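Local coordinates for membrane protein (Acinetobacter baumannii AB307-0294, PDB 5DL5), which probably forms a beta-barrel channel of the OprD porin family through which small solutes, perhaps including antibiotics, cross the outer membrane, at residues P133-N138 with Y208-K213; P144-G149 with K169-D174; N222-Q227 with S234-F239; S240-K245 with I316-S321; L351-A356 with N379-T384. All blocks are in the same frame, centred on the assembly; numbering follows the deposited sequence.

Contact 1 of 5, residues P133-N138 with Y208-K213; sequences PVLASN and YGLDSK
Pro133 lies over one face of the Tyr208 ring, and the tyrosine can be followed outward along that meeting. Its CB sits against the isopropyl group of Val134, 4.0 Å from CG1. CG is turned away from the tyrosine's own carbonyl carbon and set beside its backbone N (chi1 -70°), which brings one face of the ring under Pro133. CD1 and CE1 take the closest touch, each 3.5 Å from Pro133 CD, while Tyr208 CZ lies farther on, 3.8 Å from the same carbon. This is a CH-pi contact: Pro133 CD stands 3.6 Å from the ring centroid and 17° off the ring normal, displaced toward the rim. Segment 133-138 belongs to the long excursion between strands 121-125 and 150-157, and here it meets strand 203-212 of the barrel wall, consistent with the inward-folded constriction loop of porins. Val134 fills the next step along that strand. Its CG2 branch, held between the backbone N and the carbonyl carbon, reaches Gly209 O at 3.7 Å and Leu210 CB at 3.9 Å. Leu210 answers with CD2, which comes within 3.6 Å of Val134 O, an oxygen that also accepts a hydrogen bond from Arg218 of the adjacent strand 216-229. Tyr220 of that strand packs against both Pro133 and Val134. Farther along the loop, Leu135 turns its CD1 toward Leu210 CD2, a looser apolar touch at 4.4 Å.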
# COMPACT_ATOMS: atom_id res chain seq x y z
N PRO A 133 4.27 1.53 7.77
CA PRO A 133 3.06 0.75 7.79
C PRO A 133 1.75 1.54 8.13
O PRO A 133 0.61 1.11 7.77
CB PRO A 133 3.34 -0.30 8.86
CG PRO A 133 4.82 -0.50 8.91
CD PRO A 133 5.33 0.90 8.62
N VAL A 134 1.95 2.57 8.97
CA VAL A 134 0.80 3.44 9.40
C VAL A 134 0.49 4.57 8.44
O VAL A 134 -0.62 5.14 8.55
CB VAL A 134 0.97 4.05 10.84
CG1 VAL A 134 0.93 2.95 11.87
CG2 VAL A 134 2.20 4.90 10.90
N LEU A 135 1.35 4.81 7.45
CA LEU A 135 1.14 5.89 6.49
C LEU A 135 1.88 5.61 5.21
O LEU A 135 3.00 6.03 5.08
CB LEU A 135 1.68 7.23 7.06
CG LEU A 135 1.26 8.49 6.29
CD1 LEU A 135 -0.21 8.72 6.56
CD2 LEU A 135 2.01 9.71 6.74
N ALA A 136 1.31 4.76 4.36
CA ALA A 136 2.03 4.18 3.26
C ALA A 136 1.40 4.70 1.91
O ALA A 136 0.15 4.60 1.69
CB ALA A 136 1.98 2.65 3.33
N SER A 137 2.28 5.18 1.06
CA SER A 137 1.92 5.56 -0.30
C SER A 137 1.46 4.40 -1.12
O SER A 137 2.11 3.34 -1.22
CB SER A 137 3.13 6.20 -0.99
OG SER A 137 3.30 7.48 -0.45
N ASN A 138 0.34 4.59 -1.72
CA ASN A 138 -0.02 3.75 -2.91
C ASN A 138 1.11 3.56 -3.90
O ASN A 138 1.67 4.52 -4.41
CB ASN A 138 -1.14 4.40 -3.76
CG ASN A 138 -1.77 3.42 -4.78
OD1 ASN A 138 -1.74 2.18 -4.60
ND2 ASN A 138 -2.32 3.95 -5.84
N TYR A 208 5.03 1.27 15.08
CA TYR A 208 4.89 2.60 14.51
C TYR A 208 3.60 3.22 15.04
O TYR A 208 2.65 2.52 15.35
CB TYR A 208 4.77 2.51 12.96
CG TYR A 208 5.99 2.11 12.25
CD1 TYR A 208 6.25 0.78 12.00
CD2 TYR A 208 6.90 3.05 11.83
CE1 TYR A 208 7.44 0.38 11.37
CE2 TYR A 208 8.10 2.70 11.18
CZ TYR A 208 8.34 1.34 10.95
OH TYR A 208 9.47 0.90 10.34
N GLY A 209 3.57 4.53 15.07
CA GLY A 209 2.45 5.34 15.50
C GLY A 209 2.14 6.46 14.49
O GLY A 209 3.08 7.02 13.82
N LEU A 210 0.86 6.79 14.40
CA LEU A 210 0.39 7.89 13.61
C LEU A 210 -0.58 8.66 14.49
O LEU A 210 -1.55 8.09 15.03
CB LEU A 210 -0.36 7.45 12.35
CG LEU A 210 -1.18 8.48 11.59
CD1 LEU A 210 -0.41 9.62 10.93
CD2 LEU A 210 -1.95 7.81 10.51
N ASP A 211 -0.41 9.98 14.49
CA ASP A 211 -1.47 10.87 14.99
C ASP A 211 -1.79 11.92 13.94
O ASP A 211 -0.92 12.81 13.65
CB ASP A 211 -1.01 11.52 16.29
CG ASP A 211 -2.08 12.48 16.90
OD1 ASP A 211 -2.68 13.24 16.19
OD2 ASP A 211 -2.35 12.48 18.07
N SER A 212 -3.02 11.87 13.43
CA SER A 212 -3.41 12.72 12.35
C SER A 212 -4.53 13.54 12.85
O SER A 212 -5.59 12.99 13.21
CB SER A 212 -3.87 11.93 11.21
OG SER A 212 -4.21 12.80 10.08
N LYS A 213 -4.34 14.84 12.80
CA LYS A 213 -5.16 15.82 13.56
C LYS A 213 -6.59 15.81 12.99
O LYS A 213 -6.82 15.78 11.78
CB LYS A 213 -4.51 17.25 13.54
CG LYS A 213 -5.43 18.44 14.03
CD LYS A 213 -4.72 19.78 14.13
CE LYS A 213 -5.48 20.91 14.90
NZ LYS A 213 -4.97 21.32 16.26

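Contact 2 of 5, residues P144-G149 with K169-D174; sequences PEYFTG and KDQMSD
Gln171 N donates to Tyr146 O over 2.8 Å, and the return bond from Tyr146 N to Gln171 O makes these two a hydrogen-bonded antiparallel pair. The short strand 146-148 thus lies along the end of barrel strand 160-171, their axes running at 165°, before the chain turns a corner at Gly149. Thr148 N continues the ladder to Lys169 O at 3.0 Å; the return bond from Lys169 N to Thr148 O is weak. Phe147 and Asp170 form the non-hydrogen-bonded pair between them. Their side chains run side by side, with the carboxylate nearly parallel to the ring (11°) and its OD1 over one face, and Phe147 CE1 is 3.5 Å from Asp170 CG. Glu145 reaches the same acid with an extended chain, CG anti to its own N. The two carboxylates are nearly coplanar, and Glu145 OE2 and Asp170 OD1 are just 2.6 Å apart, a closeness consistent with a proton shared between the acids. The other oxygen, Glu145 OE1, is held by the backbone N-H groups of Asn138 and Phe313. The bent chain of Met172 crosses the glutamate obliquely, with Met172 SD 3.7 Å from Glu145 OE1.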
# COMPACT_ATOMS: atom_id res chain seq x y z
N PRO A 144 2.75 6.71 -8.00
CA PRO A 144 2.78 6.70 -6.51
C PRO A 144 2.07 7.83 -5.90
O PRO A 144 1.91 8.92 -6.45
CB PRO A 144 4.28 6.64 -6.15
CG PRO A 144 5.03 6.96 -7.46
CD PRO A 144 4.08 6.94 -8.61
N GLU A 145 1.54 7.55 -4.76
CA GLU A 145 1.00 8.55 -3.88
C GLU A 145 2.13 9.35 -3.22
O GLU A 145 3.16 8.75 -2.86
CB GLU A 145 0.11 7.84 -2.83
CG GLU A 145 -0.46 8.75 -1.74
CD GLU A 145 -1.29 7.99 -0.72
OE1 GLU A 145 -1.28 6.73 -0.76
OE2 GLU A 145 -2.07 8.71 -0.03
N TYR A 146 1.98 10.69 -3.17
CA TYR A 146 3.01 11.57 -2.60
C TYR A 146 2.60 12.22 -1.36
O TYR A 146 1.50 12.75 -1.26
CB TYR A 146 3.51 12.70 -3.59
CG TYR A 146 4.12 12.15 -4.90
CD1 TYR A 146 5.18 11.31 -4.88
CD2 TYR A 146 3.57 12.42 -6.17
CE1 TYR A 146 5.74 10.78 -6.01
CE2 TYR A 146 4.15 11.93 -7.36
CZ TYR A 146 5.21 11.07 -7.26
OH TYR A 146 5.90 10.50 -8.32
N PHE A 147 3.51 12.29 -0.40
CA PHE A 147 3.27 13.11 0.81
C PHE A 147 4.25 14.30 0.86
O PHE A 147 5.32 14.15 0.39
CB PHE A 147 3.41 12.22 2.02
CG PHE A 147 2.23 11.30 2.25
CD1 PHE A 147 1.09 11.74 2.98
CD2 PHE A 147 2.26 10.02 1.76
CE1 PHE A 147 0.07 10.86 3.27
CE2 PHE A 147 1.20 9.16 2.02
CZ PHE A 147 0.11 9.58 2.74
N THR A 148 3.84 15.43 1.41
CA THR A 148 4.69 16.55 1.60
C THR A 148 4.85 16.85 3.08
O THR A 148 3.89 17.03 3.77
CB THR A 148 4.17 17.80 0.87
OG1 THR A 148 3.88 17.46 -0.49
CG2 THR A 148 5.19 19.05 0.89
N GLY A 149 6.10 16.94 3.50
CA GLY A 149 6.43 17.30 4.89
C GLY A 149 7.83 16.89 5.17
O GLY A 149 8.62 16.92 4.23
N LYS A 169 0.57 17.43 3.44
CA LYS A 169 -0.16 17.27 2.19
C LYS A 169 -0.11 15.81 1.82
O LYS A 169 0.90 15.14 2.08
CB LYS A 169 0.45 18.07 1.01
CG LYS A 169 0.38 19.66 1.27
CD LYS A 169 0.84 20.32 -0.07
CE LYS A 169 0.75 21.84 0.03
NZ LYS A 169 1.05 22.21 -1.41
N ASP A 170 -1.17 15.37 1.15
CA ASP A 170 -1.25 13.99 0.64
C ASP A 170 -1.82 14.06 -0.74
O ASP A 170 -2.86 14.62 -0.92
CB ASP A 170 -2.12 13.19 1.59
CG ASP A 170 -2.45 11.75 1.06
OD1 ASP A 170 -1.74 11.24 0.20
OD2 ASP A 170 -3.46 11.20 1.48
N GLN A 171 -1.08 13.59 -1.73
CA GLN A 171 -1.54 13.65 -3.13
C GLN A 171 -1.67 12.20 -3.69
O GLN A 171 -0.66 11.56 -4.01
CB GLN A 171 -0.52 14.45 -4.02
CG GLN A 171 -1.08 14.59 -5.47
CD GLN A 171 -0.23 15.49 -6.44
OE1 GLN A 171 0.90 15.73 -6.23
NE2 GLN A 171 -0.78 15.87 -7.49
N MET A 172 -2.90 11.72 -3.76
CA MET A 172 -3.14 10.34 -4.17
C MET A 172 -2.94 10.20 -5.69
O MET A 172 -2.87 11.20 -6.44
CB MET A 172 -4.56 9.88 -3.80
CG MET A 172 -4.54 8.73 -2.81
SD MET A 172 -3.75 7.26 -3.48
CE MET A 172 -5.05 6.70 -4.62
N SER A 173 -2.77 8.96 -6.08
CA SER A 173 -2.36 8.64 -7.46
C SER A 173 -3.25 9.17 -8.57
O SER A 173 -2.78 9.48 -9.64
CB SER A 173 -2.34 7.09 -7.56
OG SER A 173 -1.42 6.61 -6.56
N ASP A 174 -4.54 9.34 -8.29
CA ASP A 174 -5.52 9.79 -9.24
C ASP A 174 -6.00 11.22 -9.02
O ASP A 174 -7.16 11.58 -9.40
CB ASP A 174 -6.74 8.83 -9.19
CG ASP A 174 -7.51 8.88 -7.85
OD1 ASP A 174 -6.96 9.31 -6.80
OD2 ASP A 174 -8.71 8.54 -7.86

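Contact 3 of 5, residues N222-Q227 with S234-F239; sequences NVNFKQ and SLTYDF
Strands 222-227 and 234-239 run antiparallel at 167°, with Val223-Phe239, Phe225-Tyr237 and Gln227-Leu235 as hydrogen-bonded pairs, each joined by two backbone bonds. On the face carrying Asn224 and Asp238, over which Asn222 also reaches, one oxygen collects two amides. Asn222 ND2 gives a bond of 2.7 Å to Asp238 OD1 on its syn side, while Asn224 ND2 approaches Asp238 OD1 on the anti side at 2.9 Å. The two donors come from opposite faces of the carboxylate plane, and each has the oxygen close to its own amide plane. All three side chains have CG anti to the backbone N, which leads their polar ends over the strand gap. Asp238 OD2 bonds to Ser240 OG, so the carboxylate is fixed at both oxygens. On the other face, Phe225 and Tyr237 point the same way side by side, with Tyr237 CD1 at the edge of the Phe225 ring, 4.1 Å from Phe225 CD2. Val223 CG1 rests 3.8 Å from Phe239 CB. This aromatic side lies on the surface and is consistent with the lipid-facing wall of a porin barrel. The hairpin is continued laterally by strand 203-212 next to 216-229, and by strand 273-286 next to 233-246.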
# COMPACT_ATOMS: atom_id res chain seq x y z
N ASN A 222 4.54 -5.38 14.43
CA ASN A 222 4.81 -6.61 13.68
C ASN A 222 5.95 -7.36 14.36
O ASN A 222 6.91 -6.77 14.91
CB ASN A 222 5.18 -6.31 12.24
CG ASN A 222 5.71 -7.53 11.47
OD1 ASN A 222 6.89 -7.73 11.35
ND2 ASN A 222 4.83 -8.31 10.92
N VAL A 223 5.82 -8.67 14.31
CA VAL A 223 6.94 -9.57 14.58
C VAL A 223 6.97 -10.67 13.49
O VAL A 223 5.91 -11.21 13.09
CB VAL A 223 6.91 -10.03 16.03
CG1 VAL A 223 5.70 -10.91 16.33
CG2 VAL A 223 8.12 -10.92 16.29
N ASN A 224 8.17 -11.01 13.07
CA ASN A 224 8.43 -11.85 11.98
C ASN A 224 9.60 -12.75 12.36
O ASN A 224 10.65 -12.29 12.79
CB ASN A 224 8.61 -11.04 10.65
CG ASN A 224 8.68 -11.94 9.47
OD1 ASN A 224 9.70 -12.60 9.22
ND2 ASN A 224 7.53 -12.11 8.79
N PHE A 225 9.35 -14.07 12.31
CA PHE A 225 10.29 -15.08 12.81
C PHE A 225 10.38 -16.18 11.72
O PHE A 225 9.40 -16.78 11.36
CB PHE A 225 9.90 -15.70 14.15
CG PHE A 225 10.90 -16.76 14.62
CD1 PHE A 225 12.21 -16.42 14.89
CD2 PHE A 225 10.55 -18.06 14.69
CE1 PHE A 225 13.16 -17.39 15.24
CE2 PHE A 225 11.49 -19.05 15.07
CZ PHE A 225 12.78 -18.70 15.33
N LYS A 226 11.58 -16.33 11.20
CA LYS A 226 11.92 -17.37 10.30
C LYS A 226 12.68 -18.48 10.96
O LYS A 226 13.75 -18.27 11.49
CB LYS A 226 12.80 -16.83 9.21
CG LYS A 226 13.22 -17.95 8.26
CD LYS A 226 13.95 -17.33 7.09
CE LYS A 226 14.56 -18.41 6.21
NZ LYS A 226 15.37 -17.69 5.18
N GLN A 227 12.18 -19.70 10.76
CA GLN A 227 12.67 -20.89 11.37
C GLN A 227 13.21 -21.91 10.32
O GLN A 227 12.45 -22.56 9.62
CB GLN A 227 11.52 -21.41 12.19
CG GLN A 227 11.96 -21.95 13.53
CD GLN A 227 12.50 -23.26 13.33
OE1 GLN A 227 11.97 -23.96 12.51
NE2 GLN A 227 13.60 -23.60 13.99
N SER A 234 12.01 -23.74 5.12
CA SER A 234 11.83 -22.93 6.27
C SER A 234 10.40 -22.72 6.51
O SER A 234 9.60 -22.88 5.63
CB SER A 234 12.45 -21.51 6.09
OG SER A 234 11.74 -20.82 5.08
N LEU A 235 10.17 -22.26 7.71
CA LEU A 235 8.89 -21.84 8.17
C LEU A 235 9.02 -20.44 8.65
O LEU A 235 9.87 -20.18 9.47
CB LEU A 235 8.42 -22.76 9.30
CG LEU A 235 6.95 -23.10 9.08
CD1 LEU A 235 6.86 -24.41 8.35
CD2 LEU A 235 6.19 -23.16 10.40
N THR A 236 8.16 -19.56 8.17
CA THR A 236 8.15 -18.20 8.60
C THR A 236 6.77 -17.88 9.21
O THR A 236 5.73 -18.06 8.56
CB THR A 236 8.39 -17.26 7.38
OG1 THR A 236 9.58 -17.68 6.79
CG2 THR A 236 8.40 -15.69 7.74
N TYR A 237 6.81 -17.32 10.43
CA TYR A 237 5.66 -16.90 11.14
C TYR A 237 5.63 -15.42 11.24
O TYR A 237 6.65 -14.77 11.44
CB TYR A 237 5.70 -17.41 12.58
CG TYR A 237 5.85 -18.89 12.72
CD1 TYR A 237 7.11 -19.45 12.87
CD2 TYR A 237 4.76 -19.69 12.79
CE1 TYR A 237 7.26 -20.81 13.09
CE2 TYR A 237 4.87 -21.03 12.99
CZ TYR A 237 6.13 -21.57 13.16
OH TYR A 237 6.24 -22.92 13.31
N ASP A 238 4.46 -14.88 11.11
CA ASP A 238 4.25 -13.43 11.15
C ASP A 238 3.01 -13.09 12.01
O ASP A 238 1.89 -13.71 11.85
CB ASP A 238 4.05 -12.86 9.72
CG ASP A 238 4.07 -11.32 9.72
OD1 ASP A 238 5.21 -10.70 9.77
OD2 ASP A 238 2.96 -10.70 9.79
N PHE A 239 3.18 -12.12 12.91
CA PHE A 239 2.05 -11.54 13.68
C PHE A 239 2.07 -10.06 13.46
O PHE A 239 3.15 -9.38 13.68
CB PHE A 239 2.25 -12.00 15.16
CG PHE A 239 1.24 -11.48 16.19
CD1 PHE A 239 -0.12 -11.27 15.90
CD2 PHE A 239 1.67 -11.29 17.54
CE1 PHE A 239 -1.02 -10.79 16.87
CE2 PHE A 239 0.76 -10.84 18.55
CZ PHE A 239 -0.59 -10.63 18.24

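Contact 4 of 5, residues S240-K245 with I316-S321; sequences SGYHTK and IYLPNS
An inverse gamma turn centred on Tyr317, in the loop between strands 289-300 and 332-341, settles on residues 240-245 of barrel strand 233-246 through the hydroxyl of Tyr242. Tyr317 N donates to Tyr242 OH over 3.0 Å with an N-H...O angle of 167°, and it arrives at the edge of the Tyr242 ring, in its plane. The same hydroxyl is hydrogen-bonded to Pro133 O, so it ties two separate loops to one strand. Tyr317 CB lies 3.6 Å from Tyr242 OH, its own ring leading off toward Tyr220. In an OprD-type barrel such loop segments can fold back against the wall; here the Tyr242 side chain projects from its strand toward the loop, with CG turned away from its carbonyl carbon (chi1 -61°). Its ring is also stacked with Tyr304 of the same loop. Leu318 comes up at the ring edge: its CG is 4.1 Å from Tyr242 CE1 and its CD1 4.2 Å from Tyr242 CD1. The other branch, Leu318 CD2, bends to Ser240 CB at 4.0 Å. Ser240 CB also lies 3.8 Å from Tyr317 O, while Ser240 OG is engaged with Asp238 and Asn222.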
# COMPACT_ATOMS: atom_id res chain seq x y z
N SER A 240 1.00 -9.55 12.89
CA SER A 240 0.87 -8.16 12.53
C SER A 240 -0.44 -7.63 13.12
O SER A 240 -1.44 -8.38 13.22
CB SER A 240 0.81 -7.97 11.00
OG SER A 240 2.10 -8.29 10.48
N GLY A 241 -0.49 -6.34 13.44
CA GLY A 241 -1.77 -5.71 13.75
C GLY A 241 -1.85 -4.17 13.84
O GLY A 241 -0.83 -3.53 13.92
N TYR A 242 -3.06 -3.64 13.61
CA TYR A 242 -3.29 -2.21 13.85
C TYR A 242 -4.36 -1.98 14.92
O TYR A 242 -5.41 -2.69 15.00
CB TYR A 242 -3.78 -1.49 12.61
CG TYR A 242 -2.88 -1.48 11.42
CD1 TYR A 242 -2.99 -2.48 10.46
CD2 TYR A 242 -2.04 -0.38 11.18
CE1 TYR A 242 -2.22 -2.41 9.29
CE2 TYR A 242 -1.19 -0.34 10.09
CZ TYR A 242 -1.31 -1.36 9.12
OH TYR A 242 -0.54 -1.27 8.04
N HIS A 243 -4.11 -0.94 15.66
CA HIS A 243 -5.13 -0.31 16.50
C HIS A 243 -5.44 1.12 15.99
O HIS A 243 -4.53 1.97 15.94
CB HIS A 243 -4.63 -0.31 17.92
CG HIS A 243 -5.48 0.48 18.85
ND1 HIS A 243 -6.66 -0.00 19.35
CD2 HIS A 243 -5.38 1.76 19.27
CE1 HIS A 243 -7.21 0.90 20.15
NE2 HIS A 243 -6.46 2.00 20.10
N THR A 244 -6.70 1.41 15.69
CA THR A 244 -7.08 2.71 15.16
C THR A 244 -8.22 3.31 15.93
O THR A 244 -9.27 2.71 16.15
CB THR A 244 -7.53 2.60 13.69
OG1 THR A 244 -6.53 1.96 12.95
CG2 THR A 244 -7.82 4.05 13.04
N LYS A 245 -8.04 4.53 16.35
CA LYS A 245 -9.10 5.32 16.93
C LYS A 245 -9.41 6.45 15.97
O LYS A 245 -8.55 7.32 15.66
CB LYS A 245 -8.71 5.90 18.30
CG LYS A 245 -9.93 6.49 18.97
CD LYS A 245 -9.64 6.95 20.40
CE LYS A 245 -8.64 8.11 20.34
NZ LYS A 245 -8.85 9.15 21.40
N ILE A 316 -1.95 -0.97 4.84
CA ILE A 316 -2.71 -2.24 4.99
C ILE A 316 -1.67 -3.35 4.98
O ILE A 316 -1.68 -4.14 4.07
CB ILE A 316 -3.85 -2.31 3.96
CG1 ILE A 316 -4.69 -3.57 4.01
CG2 ILE A 316 -3.43 -2.33 2.53
CD1 ILE A 316 -5.60 -3.77 5.14
N TYR A 317 -0.75 -3.39 5.93
CA TYR A 317 0.37 -4.37 5.94
C TYR A 317 -0.12 -5.70 6.64
O TYR A 317 0.22 -6.00 7.75
CB TYR A 317 1.59 -3.77 6.61
CG TYR A 317 2.48 -2.80 5.70
CD1 TYR A 317 1.93 -1.81 4.93
CD2 TYR A 317 3.82 -2.82 5.78
CE1 TYR A 317 2.67 -0.97 4.15
CE2 TYR A 317 4.63 -1.95 5.04
CZ TYR A 317 4.02 -1.03 4.21
OH TYR A 317 4.77 -0.16 3.48
N LEU A 318 -1.10 -6.35 6.04
CA LEU A 318 -1.75 -7.56 6.57
C LEU A 318 -1.86 -8.58 5.39
O LEU A 318 -1.84 -8.16 4.24
CB LEU A 318 -3.15 -7.20 7.02
CG LEU A 318 -3.21 -6.26 8.22
CD1 LEU A 318 -4.62 -5.79 8.46
CD2 LEU A 318 -2.73 -6.89 9.47
N PRO A 319 -1.95 -9.86 5.69
CA PRO A 319 -1.82 -10.91 4.61
C PRO A 319 -3.09 -11.14 3.81
O PRO A 319 -3.08 -11.54 2.68
CB PRO A 319 -1.48 -12.17 5.46
CG PRO A 319 -2.13 -11.99 6.80
CD PRO A 319 -1.90 -10.48 7.05
N ASN A 320 -4.26 -10.90 4.38
CA ASN A 320 -5.53 -11.26 3.68
C ASN A 320 -6.05 -10.02 3.01
O ASN A 320 -7.06 -9.37 3.42
CB ASN A 320 -6.58 -11.84 4.57
CG ASN A 320 -6.17 -13.18 5.19
OD1 ASN A 320 -5.11 -13.72 4.91
ND2 ASN A 320 -7.01 -13.69 6.08
N SER A 321 -5.40 -9.75 1.88
CA SER A 321 -5.49 -8.46 1.22
C SER A 321 -5.13 -8.65 -0.25
O SER A 321 -3.96 -8.83 -0.56
CB SER A 321 -4.48 -7.44 1.79
OG SER A 321 -4.80 -6.14 1.23

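Contact 5 of 5, residues L351-A356 with N379-T384; sequences LNWTTA and NQVKYT
Asn379 OD1 accepts two hydrogen bonds from the facing strand. Trp353 NE1 reaches Asn379 OD1 at 3.1 Å, in the amide carbonyl plane and on a lone pair. Indole and amide lie nearly coplanar (8° apart), so the oxygen meets the ring at its edge. Thr355 OG1 donates to Asn379 OD1 over a shorter 2.7 Å, but from above the carbonyl plane, 46° out of it. The threonine places its hydroxyl there by setting OG1 anti to its backbone N (chi1 -169°). Next along this face Val381 stands between two neighbours: CG1 is 3.6 Å from Leu351 CD1 and CG2 4.0 Å from Trp353 CD1. Leu351 CB completes the row against Tyr383 CD1 at 4.2 Å. Beneath these side chains the backbones hold the alignment. Asn352 with Lys382 and Thr354 with Gln380 are hydrogen-bonded antiparallel pairs, each joined by two bonds, such as Asn352 N to Lys382 O at 2.8 Å. Leu351-Tyr383, Trp353-Val381 and Thr355-Asn379 are the non-hydrogen-bonded pairs between and beside them, and there CA-H groups point at the carbonyls, Trp353 CA being 3.3 Å from Gln380 O. The polar side chains of Asn352, Thr354, Gln380 and Lys382 leave by the other face, an alternation consistent with a barrel wall between lipid and channel. Thr354 OG1 is hydrogen-bonded to Asn339 OD1 on that side. Strands 351-365 and 371-384 form one hairpin of the barrel, flanked by strand 332-341 along the first and strand 394-404 along the second.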
# COMPACT_ATOMS: atom_id res chain seq x y z
N LEU A 351 9.78 -16.72 -13.99
CA LEU A 351 8.31 -16.92 -14.03
C LEU A 351 7.83 -17.45 -12.69
O LEU A 351 8.42 -18.40 -12.18
CB LEU A 351 7.94 -17.88 -15.18
CG LEU A 351 6.45 -18.19 -15.34
CD1 LEU A 351 5.71 -17.00 -15.86
CD2 LEU A 351 6.21 -19.34 -16.31
N ASN A 352 6.82 -16.79 -12.09
CA ASN A 352 6.24 -17.15 -10.79
C ASN A 352 4.72 -17.18 -10.87
O ASN A 352 4.10 -16.38 -11.61
CB ASN A 352 6.58 -16.10 -9.67
CG ASN A 352 8.07 -16.00 -9.40
OD1 ASN A 352 8.61 -14.90 -9.37
ND2 ASN A 352 8.72 -17.12 -9.15
N TRP A 353 4.11 -18.04 -10.07
CA TRP A 353 2.63 -18.16 -10.04
C TRP A 353 2.20 -18.19 -8.56
O TRP A 353 2.82 -18.93 -7.76
CB TRP A 353 2.17 -19.40 -10.82
CG TRP A 353 0.71 -19.77 -10.61
CD1 TRP A 353 -0.37 -18.92 -10.70
CD2 TRP A 353 0.15 -21.06 -10.28
NE1 TRP A 353 -1.52 -19.59 -10.46
CE2 TRP A 353 -1.24 -20.90 -10.21
CE3 TRP A 353 0.70 -22.34 -10.09
CZ2 TRP A 353 -2.13 -21.97 -9.86
CZ3 TRP A 353 -0.18 -23.42 -9.73
CH2 TRP A 353 -1.58 -23.21 -9.63
N THR A 354 1.19 -17.41 -8.24
CA THR A 354 0.60 -17.35 -6.93
C THR A 354 -0.88 -17.63 -7.09
O THR A 354 -1.55 -17.07 -8.03
CB THR A 354 0.76 -15.96 -6.23
OG1 THR A 354 2.08 -15.87 -5.78
CG2 THR A 354 -0.08 -15.91 -4.91
N THR A 355 -1.39 -18.56 -6.28
CA THR A 355 -2.86 -18.79 -6.25
C THR A 355 -3.24 -18.71 -4.77
O THR A 355 -2.47 -19.15 -3.91
CB THR A 355 -3.29 -20.06 -7.03
OG1 THR A 355 -4.71 -20.09 -7.20
CG2 THR A 355 -2.93 -21.32 -6.30
N ALA A 356 -4.41 -18.16 -4.48
CA ALA A 356 -4.86 -18.04 -3.14
C ALA A 356 -6.38 -18.04 -3.08
O ALA A 356 -7.08 -17.69 -4.05
CB ALA A 356 -4.32 -16.73 -2.53
N ASN A 379 -5.44 -15.32 -8.68
CA ASN A 379 -4.31 -15.88 -9.36
C ASN A 379 -3.46 -14.76 -9.92
O ASN A 379 -4.00 -13.76 -10.45
CB ASN A 379 -4.71 -16.81 -10.47
CG ASN A 379 -5.25 -18.11 -9.94
OD1 ASN A 379 -4.50 -19.04 -9.71
ND2 ASN A 379 -6.57 -18.16 -9.66
N GLN A 380 -2.16 -14.91 -9.78
CA GLN A 380 -1.24 -14.02 -10.44
C GLN A 380 -0.12 -14.79 -11.06
O GLN A 380 0.45 -15.65 -10.45
CB GLN A 380 -0.68 -12.95 -9.46
CG GLN A 380 0.35 -12.07 -10.15
CD GLN A 380 0.70 -10.85 -9.29
OE1 GLN A 380 -0.07 -9.92 -9.14
NE2 GLN A 380 1.85 -10.90 -8.70
N VAL A 381 0.14 -14.51 -12.31
CA VAL A 381 1.36 -14.92 -12.94
C VAL A 381 2.22 -13.69 -13.21
O VAL A 381 1.73 -12.62 -13.70
CB VAL A 381 1.08 -15.61 -14.26
CG1 VAL A 381 2.38 -15.87 -15.02
CG2 VAL A 381 0.34 -16.91 -14.04
N LYS A 382 3.48 -13.85 -12.92
CA LYS A 382 4.44 -12.79 -13.10
C LYS A 382 5.68 -13.29 -13.80
O LYS A 382 6.17 -14.41 -13.46
CB LYS A 382 4.81 -12.19 -11.73
CG LYS A 382 5.80 -11.03 -11.93
CD LYS A 382 5.96 -10.09 -10.73
CE LYS A 382 6.66 -8.86 -11.28
NZ LYS A 382 6.81 -7.85 -10.23
N TYR A 383 6.18 -12.54 -14.78
CA TYR A 383 7.46 -12.82 -15.43
C TYR A 383 8.39 -11.60 -15.29
O TYR A 383 7.98 -10.47 -15.68
CB TYR A 383 7.23 -13.11 -16.94
CG TYR A 383 8.48 -13.34 -17.60
CD1 TYR A 383 9.30 -14.43 -17.23
CD2 TYR A 383 8.96 -12.47 -18.56
CE1 TYR A 383 10.55 -14.61 -17.80
CE2 TYR A 383 10.19 -12.68 -19.15
CZ TYR A 383 10.97 -13.73 -18.76
OH TYR A 383 12.19 -13.93 -19.38
N THR A 384 9.63 -11.81 -14.84
CA THR A 384 10.66 -10.78 -14.77
C THR A 384 11.78 -11.18 -15.64
O THR A 384 12.20 -12.34 -15.57
CB THR A 384 11.12 -10.59 -13.31
OG1 THR A 384 9.97 -10.27 -12.59
CG2 THR A 384 12.04 -9.41 -13.09

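From the N terminus, residues 133-138 open contact 1, which closes only at 208-213; contact 2 opens and closes within that span, joining short strand 146-148, part of the same excursion, to the end of barrel strand 160-171. Contacts 3, 4 and 5 then follow in series, and none cross. Contacts 3 and 5 each join the strands of one hairpin, whereas contacts 1 and 4 bring distant loops to the barrel strands. Contacts 1 and 2 touch, Ser137 OG bonding to Glu145 O; contact 4 touches both contact 1 and contact 3, and shares strand 233-246 with the latter. Contact 5 touches none of the others; its nearest atoms are about 7 Å from contact 4.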